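Local coordinates for protein diol-dehydratase (Roseburia inulinivorans, PDB 5I2A) that probably dehydrates 1,2-propanediol as a B12-independent diol dehydratase of the glycyl radical enzyme family, at residues A[565-570]-A[648-653]; A[569-572]-A[576-579]; A[719-724]-A[834-839]. All blocks are in the same frame, centred on the assembly; numbering follows the deposited sequence.

Contact 1: A[565-570]-A[648-653]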
loop_
_atom_site.group_PDB
_atom_site.type_symbol
_atom_site.label_atom_id
_atom_site.label_comp_id
_atom_site.label_asym_id
_atom_site.label_seq_id
_atom_site.Cartn_x
_atom_site.Cartn_y
_atom_site.Cartn_z
ATOM N N LEU A 565 -27.589 -14.215 33.761
ATOM C CA LEU A 565 -27.686 -15.634 33.459
ATOM C C LEU A 565 -28.130 -16.424 34.692
ATOM O O LEU A 565 -28.887 -17.384 34.575
ATOM C CB LEU A 565 -26.355 -16.176 32.942
ATOM C CG LEU A 565 -25.874 -15.646 31.589
ATOM C CD1 LEU A 565 -24.492 -16.174 31.313
ATOM C CD2 LEU A 565 -26.831 -16.051 30.468
ATOM N N TYR A 566 -27.657 -16.024 35.866
ATOM C CA TYR A 566 -28.081 -16.678 37.096
ATOM C C TYR A 566 -29.594 -16.501 37.334
ATOM O O TYR A 566 -30.286 -17.452 37.648
ATOM C CB TYR A 566 -27.287 -16.150 38.292
ATOM C CG TYR A 566 -27.590 -16.901 39.567
ATOM C CD1 TYR A 566 -27.039 -18.156 39.804
ATOM C CD2 TYR A 566 -28.444 -16.368 40.521
ATOM C CE1 TYR A 566 -27.320 -18.854 40.966
ATOM C CE2 TYR A 566 -28.731 -17.059 41.686
ATOM C CZ TYR A 566 -28.166 -18.299 41.901
ATOM O OH TYR A 566 -28.453 -18.986 43.046
ATOM N N THR A 567 -30.091 -15.279 37.187
ATOM C CA THR A 567 -31.528 -15.023 37.239
ATOM C C THR A 567 -32.319 -15.979 36.335
ATOM O O THR A 567 -33.294 -16.611 36.758
ATOM C CB THR A 567 -31.843 -13.596 36.821
ATOM O OG1 THR A 567 -31.454 -12.699 37.863
ATOM C CG2 THR A 567 -33.342 -13.427 36.516
ATOM N N ILE A 568 -31.869 -16.092 35.093
ATOM C CA ILE A 568 -32.555 -16.899 34.094
ATOM C C ILE A 568 -32.520 -18.371 34.464
ATOM O O ILE A 568 -33.540 -19.053 34.412
ATOM C CB ILE A 568 -31.939 -16.694 32.706
ATOM C CG1 ILE A 568 -32.184 -15.251 32.253
ATOM C CG2 ILE A 568 -32.520 -17.686 31.696
ATOM C CD1 ILE A 568 -31.235 -14.783 31.187
ATOM N N LYS A 569 -31.344 -18.841 34.866
ATOM C CA LYS A 569 -31.168 -20.229 35.256
ATOM C C LYS A 569 -32.041 -20.593 36.461
ATOM O O LYS A 569 -32.733 -21.607 36.431
ATOM C CB LYS A 569 -29.703 -20.518 35.560
ATOM C CG LYS A 569 -29.398 -21.976 35.809
ATOM C CD LYS A 569 -28.016 -22.144 36.421
ATOM C CE LYS A 569 -27.520 -23.581 36.293
ATOM N NZ LYS A 569 -26.440 -23.880 37.262
ATOM N N LYS A 570 -32.026 -19.755 37.497
ATOM C CA LYS A 570 -32.761 -20.026 38.738
ATOM C C LYS A 570 -34.260 -19.775 38.670
ATOM O O LYS A 570 -35.048 -20.676 38.924
ATOM C CB LYS A 570 -32.205 -19.192 39.882
ATOM C CG LYS A 570 -30.914 -19.705 40.438
ATOM C CD LYS A 570 -31.041 -21.127 40.910
ATOM C CE LYS A 570 -29.706 -21.629 41.404
ATOM N NZ LYS A 570 -29.723 -23.089 41.684
ATOM N N GLU A 648 -38.219 -7.464 42.528
ATOM C CA GLU A 648 -37.856 -7.707 43.917
ATOM C C GLU A 648 -37.251 -9.081 44.121
ATOM O O GLU A 648 -36.263 -9.203 44.838
ATOM C CB GLU A 648 -39.062 -7.533 44.848
ATOM C CG GLU A 648 -39.369 -6.077 45.227
ATOM C CD GLU A 648 -38.168 -5.310 45.787
ATOM O OE1 GLU A 648 -37.259 -5.935 46.374
ATOM O OE2 GLU A 648 -38.136 -4.066 45.640
ATOM N N MET A 649 -37.815 -10.119 43.508
ATOM C CA MET A 649 -37.226 -11.436 43.710
ATOM C C MET A 649 -35.869 -11.532 43.008
ATOM O O MET A 649 -34.999 -12.267 43.453
ATOM C CB MET A 649 -38.158 -12.571 43.255
ATOM C CG MET A 649 -38.847 -12.406 41.923
ATOM S SD MET A 649 -40.080 -13.721 41.694
ATOM C CE MET A 649 -38.986 -15.087 41.473
ATOM N N ILE A 650 -35.679 -10.768 41.934
ATOM C CA ILE A 650 -34.381 -10.744 41.265
ATOM C C ILE A 650 -33.331 -10.059 42.153
ATOM O O ILE A 650 -32.225 -10.558 42.296
ATOM C CB ILE A 650 -34.467 -10.054 39.889
ATOM C CG1 ILE A 650 -35.028 -11.035 38.852
ATOM C CG2 ILE A 650 -33.097 -9.564 39.442
ATOM C CD1 ILE A 650 -35.438 -10.391 37.564
ATOM N N LEU A 651 -33.687 -8.937 42.771
ATOM C CA LEU A 651 -32.740 -8.231 43.638
ATOM C C LEU A 651 -32.366 -9.011 44.898
ATOM O O LEU A 651 -31.343 -8.723 45.517
ATOM C CB LEU A 651 -33.286 -6.864 44.034
ATOM C CG LEU A 651 -33.491 -5.870 42.890
ATOM C CD1 LEU A 651 -33.994 -4.539 43.422
ATOM C CD2 LEU A 651 -32.207 -5.683 42.104
ATOM N N GLU A 652 -33.179 -10.000 45.262
ATOM C CA GLU A 652 -32.920 -10.825 46.446
ATOM C C GLU A 652 -32.036 -12.032 46.164
ATOM O O GLU A 652 -31.569 -12.671 47.093
ATOM C CB GLU A 652 -34.237 -11.307 47.062
ATOM C CG GLU A 652 -34.943 -10.236 47.862
ATOM C CD GLU A 652 -36.391 -10.586 48.157
ATOM O OE1 GLU A 652 -36.837 -11.682 47.742
ATOM O OE2 GLU A 652 -37.084 -9.755 48.788
ATOM N N LEU A 653 -31.816 -12.352 44.892
ATOM C CA LEU A 653 -30.961 -13.488 44.541
ATOM C C LEU A 653 -29.514 -13.268 44.991
ATOM O O LEU A 653 -29.061 -12.132 45.115
ATOM C CB LEU A 653 -31.003 -13.747 43.036
ATOM C CG LEU A 653 -32.315 -14.264 42.438
ATOM C CD1 LEU A 653 -32.295 -14.160 40.921
ATOM C CD2 LEU A 653 -32.551 -15.697 42.862
#
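Thr567 and Leu653 make the closest approach here, with Thr567 OG1 3.5 Å from Leu653 CD1. The two side chains cross at about a right angle. Leu653 CD1 also lies against Thr567 CA, so this methyl packs on the helix backbone as well as on the hydroxyl.

Ile650 meets the same threonine. Thr567 CG2 sits 3.7 Å from Ile650 CG1, and Ile650 CD1 touches the same methyl at 3.8 Å. The threonine methyl, anti to the backbone N, thus packs on the isoleucine chain, while OG1 lies between Leu653 CD1 and Ile650 CG2.

Tyr566 adds a looser contact one residue earlier. Its CE2 is 4.2 Å from Leu653 CD2, and the methyl meets the ring obliquely. One face of that ring is covered from within its own helix by Lys570 CG, 3.4 Å above the plane and displaced toward the rim. This is one helical turn on, and the lysine then carries its amino group away to Glu574 and Glu662.

The backbones place these groups. Thr567 and Ile650 lie on helices 558-574 and 637-651, and their CA atoms are 6.5 Å apart. Leu653 follows the second helix in a turn, where its N bonds to Ile650 O at 3.2 Å. That turn directs its side chain back at helix 558-574. Beyond the pair, Leu571 also packs on Leu653, and Tyr591 lies on Ile650.

Across the interface the chemistry is van der Waals packing. The buried Thr567 hydroxyl is satisfied by Pro710 O, with a weaker bond to Asp563 O in its own helix. It can therefore lie beside aliphatic carbon without needing a polar partner on segment 648-653.

Contact 2: A[569-572]-A[576-579]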
loop_
_atom_site.group_PDB
_atom_site.type_symbol
_atom_site.label_atom_id
_atom_site.label_comp_id
_atom_site.label_asym_id
_atom_site.label_seq_id
_atom_site.Cartn_x
_atom_site.Cartn_y
_atom_site.Cartn_z
ATOM N N LYS A 569 -31.344 -18.841 34.866
ATOM C CA LYS A 569 -31.168 -20.229 35.256
ATOM C C LYS A 569 -32.041 -20.593 36.461
ATOM O O LYS A 569 -32.733 -21.607 36.431
ATOM C CB LYS A 569 -29.703 -20.518 35.560
ATOM C CG LYS A 569 -29.398 -21.976 35.809
ATOM C CD LYS A 569 -28.016 -22.144 36.421
ATOM C CE LYS A 569 -27.520 -23.581 36.293
ATOM N NZ LYS A 569 -26.440 -23.880 37.262
ATOM N N LYS A 570 -32.026 -19.755 37.497
ATOM C CA LYS A 570 -32.761 -20.026 38.738
ATOM C C LYS A 570 -34.260 -19.775 38.670
ATOM O O LYS A 570 -35.048 -20.676 38.924
ATOM C CB LYS A 570 -32.205 -19.192 39.882
ATOM C CG LYS A 570 -30.914 -19.705 40.438
ATOM C CD LYS A 570 -31.041 -21.127 40.910
ATOM C CE LYS A 570 -29.706 -21.629 41.404
ATOM N NZ LYS A 570 -29.723 -23.089 41.684
ATOM N N LEU A 571 -34.658 -18.560 38.320
ATOM C CA LEU A 571 -36.062 -18.176 38.401
ATOM C C LEU A 571 -36.910 -18.630 37.216
ATOM O O LEU A 571 -38.108 -18.819 37.366
ATOM C CB LEU A 571 -36.187 -16.662 38.560
ATOM C CG LEU A 571 -35.458 -16.085 39.765
ATOM C CD1 LEU A 571 -35.806 -14.622 39.937
ATOM C CD2 LEU A 571 -35.816 -16.883 41.007
ATOM N N VAL A 572 -36.310 -18.807 36.044
ATOM C CA VAL A 572 -37.102 -19.212 34.889
ATOM C C VAL A 572 -37.082 -20.732 34.664
ATOM O O VAL A 572 -38.139 -21.349 34.586
ATOM C CB VAL A 572 -36.644 -18.488 33.604
ATOM C CG1 VAL A 572 -37.392 -19.021 32.391
ATOM C CG2 VAL A 572 -36.862 -16.987 33.730
ATOM N N LYS A 576 -38.844 -22.017 38.231
ATOM C CA LYS A 576 -40.041 -21.768 37.446
ATOM C C LYS A 576 -40.969 -20.747 38.098
ATOM O O LYS A 576 -42.189 -20.847 37.984
ATOM C CB LYS A 576 -40.779 -23.085 37.211
ATOM C CG LYS A 576 -41.067 -23.372 35.764
ATOM C CD LYS A 576 -41.049 -24.854 35.482
ATOM C CE LYS A 576 -39.680 -25.432 35.758
ATOM N NZ LYS A 576 -39.396 -26.591 34.865
ATOM N N ARG A 577 -40.386 -19.755 38.769
ATOM C CA ARG A 577 -41.172 -18.727 39.445
ATOM C C ARG A 577 -41.555 -17.589 38.512
ATOM O O ARG A 577 -42.392 -16.761 38.842
ATOM C CB ARG A 577 -40.405 -18.179 40.644
ATOM C CG ARG A 577 -39.983 -19.253 41.632
ATOM C CD ARG A 577 -39.201 -18.665 42.789
ATOM N NE ARG A 577 -39.954 -17.630 43.485
ATOM C CZ ARG A 577 -39.410 -16.748 44.318
ATOM N NH1 ARG A 577 -38.100 -16.761 44.550
ATOM N NH2 ARG A 577 -40.174 -15.839 44.904
ATOM N N ILE A 578 -40.919 -17.550 37.350
ATOM C CA ILE A 578 -41.199 -16.546 36.334
ATOM C C ILE A 578 -41.237 -17.272 34.999
ATOM O O ILE A 578 -40.488 -18.225 34.811
ATOM C CB ILE A 578 -40.124 -15.434 36.322
ATOM C CG1 ILE A 578 -40.026 -14.785 37.700
ATOM C CG2 ILE A 578 -40.455 -14.369 35.304
ATOM C CD1 ILE A 578 -38.855 -13.830 37.848
ATOM N N THR A 579 -42.113 -16.872 34.083
ATOM C CA THR A 579 -42.039 -17.454 32.748
ATOM C C THR A 579 -41.062 -16.637 31.928
ATOM O O THR A 579 -40.822 -15.466 32.221
ATOM C CB THR A 579 -43.399 -17.501 32.016
ATOM O OG1 THR A 579 -43.762 -16.184 31.579
ATOM C CG2 THR A 579 -44.485 -18.083 32.923
HETATM O O HOH W 1 -40.619 -20.847 33.789
#
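This is a local helix-end contact, in which Leu571 O near the end of helix 558-574 receives the loop that leads into helix 580-588. Leu571 O accepts Ile578 N at 3.1 Å, with an N-H...O angle of 147°. The donor is tilted 34° from the carbonyl plane. Arg577 N is nearer to the same oxygen, at 2.8 Å, but its N-H points poorly at it and the bond is weak. One carbonyl thus gathers two successive amides of the loop.

Val572 meets Ile578 through a CA-H...O contact. Its CA-H points nearly straight at Ile578 O, with CA 3.5 Å from that oxygen. A water joins the carbonyls of the same two residues, donating to Val572 O at 2.7 Å and to Ile578 O at 2.8 Å. Val572 O also receives a CA-H contact from Lys576.

The side chains close the apolar side. Leu571 CD1 and Ile578 CD1 meet at 3.8 Å, and the two chains cross obliquely. Ile578 CG1 lies beside its own backbone N (chi1 -57°), which sends CD1 back over Leu571 CB and CD1. Met649 and Ile650 of helix 637-651 cover Leu571, while Ile646 of that helix packs on Ile578. Leu571 CD2 also comes within 4.2 Å of Arg577 NH1, approaching the guanidinium obliquely.

Lys576 is the first residue to leave helical geometry, and its positive phi turns the chain. Three residues later Thr579 takes the N-cap position of the next helix, its OG1 bonding to Glu582 N. The arrangement is a short loop connecting two consecutive helices: a wider pi-type turn in the first helix, a positive-phi exit from it, and a threonine N-cap on the second.

Contact 3: A[719-724]-A[834-839]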
loop_
_atom_site.group_PDB
_atom_site.type_symbol
_atom_site.label_atom_id
_atom_site.label_comp_id
_atom_site.label_asym_id
_atom_site.label_seq_id
_atom_site.Cartn_x
_atom_site.Cartn_y
_atom_site.Cartn_z
ATOM N N VAL A 719 -23.347 -0.068 32.872
ATOM C CA VAL A 719 -22.976 -1.456 33.142
ATOM C C VAL A 719 -21.793 -1.434 34.110
ATOM O O VAL A 719 -21.274 -0.370 34.414
ATOM C CB VAL A 719 -22.625 -2.235 31.852
ATOM C CG1 VAL A 719 -23.853 -2.372 30.982
ATOM C CG2 VAL A 719 -21.505 -1.554 31.097
ATOM N N ALA A 720 -21.382 -2.594 34.608
ATOM C CA ALA A 720 -20.272 -2.676 35.560
ATOM C C ALA A 720 -18.948 -2.148 35.001
ATOM O O ALA A 720 -18.712 -2.142 33.797
ATOM C CB ALA A 720 -20.087 -4.118 36.036
ATOM N N ASP A 721 -18.094 -1.683 35.897
ATOM C CA ASP A 721 -16.778 -1.213 35.512
ATOM C C ASP A 721 -15.770 -2.326 35.705
ATOM O O ASP A 721 -15.491 -2.715 36.830
ATOM C CB ASP A 721 -16.379 0.023 36.327
ATOM C CG ASP A 721 -16.598 -0.162 37.830
ATOM O OD1 ASP A 721 -17.693 -0.592 38.232
ATOM O OD2 ASP A 721 -15.678 0.130 38.609
ATOM N N GLY A 722 -15.241 -2.850 34.605
ATOM C CA GLY A 722 -14.230 -3.891 34.658
ATOM C C GLY A 722 -14.750 -5.280 34.972
ATOM O O GLY A 722 -15.805 -5.671 34.487
ATOM N N VAL A 723 -13.999 -6.022 35.784
ATOM C CA VAL A 723 -14.380 -7.381 36.157
ATOM C C VAL A 723 -14.969 -7.459 37.568
ATOM O O VAL A 723 -15.352 -8.527 38.012
ATOM C CB VAL A 723 -13.170 -8.365 36.062
ATOM C CG1 VAL A 723 -12.662 -8.428 34.642
ATOM C CG2 VAL A 723 -12.057 -7.944 36.993
ATOM N N GLY A 724 -15.051 -6.329 38.267
ATOM C CA GLY A 724 -15.615 -6.311 39.609
ATOM C C GLY A 724 -17.137 -6.469 39.643
ATOM O O GLY A 724 -17.809 -6.375 38.618
ATOM N N ILE A 834 -19.930 7.555 42.518
ATOM C CA ILE A 834 -20.524 7.666 43.844
ATOM C C ILE A 834 -21.270 6.403 44.271
ATOM O O ILE A 834 -21.177 5.996 45.421
ATOM C CB ILE A 834 -21.480 8.888 43.916
ATOM C CG1 ILE A 834 -20.661 10.184 43.915
ATOM C CG2 ILE A 834 -22.351 8.816 45.153
ATOM C CD1 ILE A 834 -21.480 11.460 43.658
ATOM N N LYS A 835 -22.000 5.758 43.364
ATOM C CA LYS A 835 -22.779 4.612 43.804
ATOM C C LYS A 835 -21.957 3.320 43.906
ATOM O O LYS A 835 -22.484 2.303 44.337
ATOM C CB LYS A 835 -23.989 4.387 42.896
ATOM C CG LYS A 835 -23.717 3.609 41.641
ATOM C CD LYS A 835 -25.023 3.206 40.954
ATOM C CE LYS A 835 -24.736 2.460 39.641
ATOM N NZ LYS A 835 -24.190 3.360 38.577
ATOM N N ARG A 836 -20.681 3.358 43.524
ATOM C CA ARG A 836 -19.822 2.186 43.693
ATOM C C ARG A 836 -19.824 1.749 45.152
ATOM O O ARG A 836 -19.869 2.585 46.053
ATOM C CB ARG A 836 -18.395 2.472 43.238
ATOM C CG ARG A 836 -18.248 2.612 41.726
ATOM C CD ARG A 836 -16.824 2.982 41.360
ATOM N NE ARG A 836 -16.671 3.272 39.935
ATOM C CZ ARG A 836 -15.541 3.697 39.384
ATOM N NH1 ARG A 836 -14.455 3.869 40.137
ATOM N NH2 ARG A 836 -15.490 3.941 38.078
ATOM N N THR A 837 -19.816 0.444 45.373
ATOM C CA THR A 837 -19.852 -0.113 46.729
ATOM C C THR A 837 -18.703 0.398 47.595
ATOM O O THR A 837 -17.542 0.356 47.206
ATOM C CB THR A 837 -19.799 -1.647 46.703
ATOM O OG1 THR A 837 -20.733 -2.135 45.735
ATOM C CG2 THR A 837 -20.137 -2.221 48.074
ATOM N N GLU A 838 -19.041 0.923 48.763
ATOM C CA GLU A 838 -18.032 1.331 49.730
ATOM C C GLU A 838 -17.749 0.161 50.666
ATOM O O GLU A 838 -18.651 -0.297 51.354
ATOM C CB GLU A 838 -18.505 2.552 50.521
ATOM C CG GLU A 838 -17.660 2.825 51.737
ATOM C CD GLU A 838 -18.298 3.846 52.660
ATOM O OE1 GLU A 838 -18.603 4.971 52.203
ATOM O OE2 GLU A 838 -18.498 3.505 53.840
ATOM N N GLN A 839 -16.518 -0.342 50.677
ATOM C CA GLN A 839 -16.181 -1.477 51.542
ATOM C C GLN A 839 -16.019 -1.026 52.996
ATOM O O GLN A 839 -15.052 -0.330 53.322
ATOM C CB GLN A 839 -14.898 -2.174 51.077
ATOM C CG GLN A 839 -14.906 -2.647 49.618
ATOM C CD GLN A 839 -16.038 -3.601 49.306
ATOM O OE1 GLN A 839 -16.421 -4.435 50.131
ATOM N NE2 GLN A 839 -16.594 -3.474 48.110
HETATM O O HOH W 2 -18.835 2.032 38.474
#
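Asp721 meets Arg836 through a salt bridge made over a guanidinium face. Along segment 719-724, Val719 and Ala720 lead up to it. Val719 is tied to Asn699, and Ala720 N bonds to Asn560 at the start of helix 558-574. These bonds anchor the loop just before the aspartate.

Asp721 then points its side chain at Arg836. OD2 is 3.6 Å from Arg836 NE and 3.7 Å from Arg836 CZ. It stands 3.5 Å above the guanidinium plane, displaced toward the rim. The carboxylate and guanidinium planes are only 8° apart. No N-H is aimed at OD2, so this attraction is one of charge. The extended chain of Arg836 from CG to NE carries its flat group across to the aspartate.

A water gives the pair a second link. It accepts from Arg836 NE at 2.9 Å. Its donation to Asp721 OD1, also at 2.9 Å, is weak. Meanwhile OD2 has a hydrogen bond from Asn756 ND2, and Arg836 NH2 bonds to Val815 O. The buried charges are thus held by neutral partners too, which helps to fix their positions. The nearby opposite charges would probably favour the ionised form of each.

Asp721 opens a type II' beta turn that ends at Gly724. Gly722 has a positive phi of 77°, as suits the second position of such a turn. Val723 follows, with its carbonyl bonded to Tyr656 OH, and Gly724 completes the reversal.

Asn756 lies at the start of outer strand 756-759, and Val815 follows strand 812-814. The arrangement is a buried ion pair with one carboxylate oxygen over a guanidinium face. It ties the turn carrying Asp721, in the glycyl radical family region, to the C-terminal tail just after helix 827-835.

Contacts 1 and 2 form one continuous packed region, with centres 8 Å apart. They share Lys569 and Lys570 and both use helix 558-574. Leu571 of contact 2 joins them: its CD1 lies 3.7 Å from Leu653 CD1 of contact 1, and Met649 CE approaches it at 3.6 Å. Contact 3 stands apart, its centre about 19 Å from that of contact 1 and 27 Å from that of contact 2. It is also nearer the chain centre, at about 18 Å against 33 and 39 Å. The predicted radical site, Gly817, follows Val815, the partner of Arg836, by two residues. Its radical is not present in this structure.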